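Local coordinates for galactofuranose-binding protein YtfQ (Escherichia coli, PDB 2VK2) that binds both anomers of galactofuranose in the periplasm and serves as the solute-binding component of the YtfQRT-YjfF ABC transporter, at residues Ala140-Ala143 and Ile144-Lys148; Arg172-Gly175 and Lys176-Met179. All blocks are in the same frame, centred on the assembly; numbering follows the deposited sequence. Where two conformers were deposited one is given.

How the contacts relate
Contacts 1 and 2 each take in about the first two turns of a helix, bonded i to i+4: helices 141-153 and 172-185, which strand 160-167 separates along the chain. Their centres lie about 18 Å apart, and they do not touch. Contact 1 is mostly buried and lies nearer the centre of the chain, where its side chains line the galactofuranose pocket and one of them bonds the sugar. Contact 2 is partly buried and touches no sugar: its apolar side chains, Val178 and Met179, pack on strand 129-135, and Met179 also on helix 200-212, while its basic side chains pair with acids on the surrounding helices and loops.

Contact 1: Ala140-Ala143 and Ile144-Lys148; sequences ASVA and IDRKK. With GZL (beta-D-galactofuranose), chain B.
Ala140 O is shared by two backbone donors at the start of helix 141-153: Ile144 N at 3.1 Å, on a nearly straight bond (N-H...O 173°), and, weakly, Ala143 N. Ala140 is the N-cap residue of this helix, which belongs to the beta-alpha-beta unit made with strands 129-135 and 160-167, and the N-terminal turns of the helix line the sugar pocket of the periplasmic binding protein. The i to i+4 ladder continues from Asp145 N to Ser141 O, Arg146 N to Val142 O and Lys147 N to Ala143 O. A water bridges the side chains one turn apart, donating to Asp145 OD2 at 2.7 Å and bonding Ser141 OG at 2.8 Å; Ser141 OG also meets the backbone N of Ser92. The Asp145 carboxylate folds back over the helix because CG stands beside its own backbone N (chi1 -70°), which brings CG to 3.2 Å from Ser141 O. Arg146 takes the same first torsion but then runs extended from CG to NE, past Val142 O and out to the ligand. Val142 CB sits over the centre of one guanidinium face, 4.3 Å above its plane. At the guanidinium edge, NH1 gives galactofuranose O3 a good bond of 3.0 Å and NH2 adds a weak one, so a single sugar oxygen receives both ends of the fork. Glu112 OE1 takes the NE side of the guanidinium in a salt bridge and would be expected to offset part of its charge. Phe170 touches both Arg146 and Val142. Beside the arginine, the two methyls of Val142 pack against the exocyclic arm of the sugar, CG2 coming to 3.7 Å from galactofuranose O5.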
# COMPACT_ATOMS: atom_id res chain seq x y z
N ALA A 140 8.99 4.00 -3.42
CA ALA A 140 7.84 4.19 -2.54
C ALA A 140 8.23 3.80 -1.12
O ALA A 140 8.81 2.74 -0.92
CB ALA A 140 6.67 3.34 -3.01
N SER A 141 7.91 4.64 -0.14
CA SER A 141 8.28 4.35 1.24
C SER A 141 7.74 2.99 1.66
O SER A 141 8.41 2.23 2.36
CB SER A 141 7.75 5.43 2.20
OG SER A 141 6.33 5.37 2.32
N VAL A 142 6.52 2.68 1.22
CA VAL A 142 5.84 1.45 1.59
C VAL A 142 6.54 0.21 1.04
O VAL A 142 6.54 -0.84 1.68
CB VAL A 142 4.35 1.48 1.18
CG1 VAL A 142 3.61 2.56 1.97
CG2 VAL A 142 4.19 1.69 -0.31
N ALA A 143 7.14 0.32 -0.15
CA ALA A 143 7.90 -0.79 -0.73
C ALA A 143 9.20 -1.01 0.05
O ALA A 143 9.55 -2.14 0.39
CB ALA A 143 8.19 -0.53 -2.20
N ILE A 144 9.90 0.08 0.34
CA ILE A 144 11.12 0.02 1.13
C ILE A 144 10.85 -0.61 2.49
O ILE A 144 11.58 -1.50 2.94
CB ILE A 144 11.72 1.44 1.30
CG1 ILE A 144 12.22 1.97 -0.05
CG2 ILE A 144 12.86 1.42 2.31
CD1 ILE A 144 12.44 3.47 -0.07
N ASP A 145 9.77 -0.17 3.14
CA ASP A 145 9.45 -0.62 4.49
C ASP A 145 8.93 -2.05 4.53
O ASP A 145 9.29 -2.82 5.42
CB ASP A 145 8.44 0.33 5.15
CG ASP A 145 9.04 1.68 5.50
OD1 ASP A 145 10.28 1.85 5.40
OD2 ASP A 145 8.26 2.57 5.88
N ARG A 146 8.08 -2.42 3.57
CA ARG A 146 7.57 -3.80 3.50
C ARG A 146 8.68 -4.79 3.18
O ARG A 146 8.67 -5.91 3.68
CB ARG A 146 6.43 -3.91 2.49
CG ARG A 146 5.16 -3.31 3.01
CD ARG A 146 4.11 -3.15 1.95
NE ARG A 146 2.93 -2.52 2.52
CZ ARG A 146 1.92 -2.04 1.79
NH1 ARG A 146 1.95 -2.12 0.47
NH2 ARG A 146 0.89 -1.47 2.40
N LYS A 147 9.65 -4.38 2.36
CA LYS A 147 10.82 -5.21 2.11
C LYS A 147 11.61 -5.42 3.40
O LYS A 147 11.97 -6.55 3.74
CB LYS A 147 11.71 -4.57 1.04
CG LYS A 147 12.97 -5.36 0.73
CD LYS A 147 13.60 -4.95 -0.58
CE LYS A 147 14.79 -5.82 -0.93
NZ LYS A 147 14.46 -7.28 -0.92
N LYS A 148 11.86 -4.34 4.13
CA LYS A 148 12.63 -4.40 5.38
C LYS A 148 11.94 -5.26 6.44
O LYS A 148 12.58 -6.08 7.09
CB LYS A 148 12.88 -3.00 5.95
CG LYS A 148 13.67 -3.00 7.26
CD LYS A 148 13.77 -1.61 7.88
CE LYS A 148 14.40 -1.65 9.27
NZ LYS A 148 14.17 -0.39 10.02
C6 GZL B . -0.31 1.59 0.84
C5 GZL B . 0.16 1.91 -0.38
C4 GZL B . 0.16 0.95 -1.56
C3 GZL B . -0.66 -0.31 -1.56
C2 GZL B . -1.31 -0.44 -2.71
O6 GZL B . -0.27 2.46 1.85
O5 GZL B . 0.73 3.10 -0.57
O4 GZL B . -0.29 1.63 -2.75
O3 GZL B . -0.65 -1.18 -0.56
C1 GZL B . -1.09 0.76 -3.56
O2 GZL B . -2.08 -1.45 -3.12
O1 GZL B . -0.41 0.45 -4.77
O HOH W 1 6.16 3.56 4.41

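Contact 2: Arg172-Gly175 and Lys176-Met179; sequences RSKG and KEVM
Lys174 O accepts Val178 N at 2.9 Å, one of four i to i+4 bonds that build the first turns of helix 172-185, a helix flanking the mixed sheet of its lobe in this periplasmic binding protein. The others are Lys176 N to Arg172 O, Glu177 N to Ser173 O and Met179 N to Gly175 O, the last at 3.0 Å. Lys174 N is taken up by Thr171 OG1, and Val178 O bonds Ser181 OG. The cationic ends find their partners outside the turns: Arg172 NH2 forms a salt bridge with Asp231, Lys174 NZ with Asp169, and Lys176 NZ with Glu212, adding a weak bond to Gln208 OE1. Lys174 NZ lies 5.1 Å from Glu177 OE2, so these two charged ends are not in contact, though opposite charges at that range may still attract weakly. Instead the methylenes of Lys174 pass obliquely over the Glu177 carboxylate, with Lys174 CD 3.9 Å from Glu177 OE1. A bend at chi2 (71°) turns the lysine chain along the helix toward the next turn. Val178 also touches Leu134 on strand 129-135, and Met179 reaches helix 200-212 at Ala206 and Ala209. Val178 CG2, set beside its own backbone N, rests 3.2 Å from Lys174 O and 3.9 Å from Lys174 CE.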
# COMPACT_ATOMS: atom_id res chain seq x y z
N ARG A 172 -1.61 -5.79 -10.79
CA ARG A 172 -1.91 -7.18 -11.10
C ARG A 172 -1.19 -7.64 -12.37
O ARG A 172 -0.58 -8.71 -12.40
CB ARG A 172 -3.42 -7.37 -11.24
CG ARG A 172 -3.88 -8.82 -11.20
CD ARG A 172 -5.40 -8.92 -11.16
NE ARG A 172 -5.97 -8.40 -9.91
CZ ARG A 172 -7.25 -8.57 -9.53
NH1 ARG A 172 -8.10 -9.23 -10.30
NH2 ARG A 172 -7.67 -8.07 -8.38
N SER A 173 -1.24 -6.80 -13.41
CA SER A 173 -0.66 -7.16 -14.70
C SER A 173 0.86 -7.32 -14.63
O SER A 173 1.41 -8.30 -15.15
CB SER A 173 -1.04 -6.15 -15.78
OG SER A 173 -0.62 -4.84 -15.44
N LYS A 174 1.54 -6.38 -13.99
CA LYS A 174 3.00 -6.45 -13.88
C LYS A 174 3.42 -7.53 -12.88
O LYS A 174 4.43 -8.21 -13.08
CB LYS A 174 3.59 -5.09 -13.50
CG LYS A 174 5.11 -5.03 -13.52
CD LYS A 174 5.69 -5.09 -14.93
CE LYS A 174 7.21 -5.04 -14.90
NZ LYS A 174 7.73 -3.81 -14.26
N GLY A 175 2.65 -7.71 -11.81
CA GLY A 175 2.87 -8.81 -10.87
C GLY A 175 2.86 -10.16 -11.57
O GLY A 175 3.72 -11.00 -11.33
N LYS A 176 1.88 -10.35 -12.46
CA LYS A 176 1.79 -11.58 -13.25
C LYS A 176 3.01 -11.74 -14.16
O LYS A 176 3.61 -12.81 -14.21
CB LYS A 176 0.51 -11.60 -14.08
CG LYS A 176 0.32 -12.89 -14.88
CD LYS A 176 -1.01 -12.91 -15.62
CE LYS A 176 -1.21 -14.23 -16.33
NZ LYS A 176 -2.45 -14.24 -17.14
N GLU A 177 3.36 -10.68 -14.88
CA GLU A 177 4.49 -10.69 -15.80
C GLU A 177 5.80 -11.05 -15.09
O GLU A 177 6.57 -11.89 -15.57
CB GLU A 177 4.62 -9.32 -16.48
CG GLU A 177 5.79 -9.17 -17.44
CD GLU A 177 5.98 -7.74 -17.89
OE1 GLU A 177 4.97 -7.06 -18.16
OE2 GLU A 177 7.14 -7.28 -17.95
N VAL A 178 6.04 -10.42 -13.95
CA VAL A 178 7.26 -10.67 -13.20
C VAL A 178 7.26 -12.08 -12.61
O VAL A 178 8.28 -12.77 -12.66
CB VAL A 178 7.47 -9.61 -12.10
CG1 VAL A 178 8.68 -9.95 -11.24
CG2 VAL A 178 7.64 -8.23 -12.73
N MET A 179 6.13 -12.53 -12.08
CA MET A 179 6.02 -13.89 -11.56
C MET A 179 6.28 -14.93 -12.66
O MET A 179 6.95 -15.94 -12.41
CB MET A 179 4.66 -14.16 -10.92
CG MET A 179 4.57 -15.48 -10.16
SD MET A 179 5.64 -15.50 -8.71
CE MET A 179 5.64 -17.25 -8.31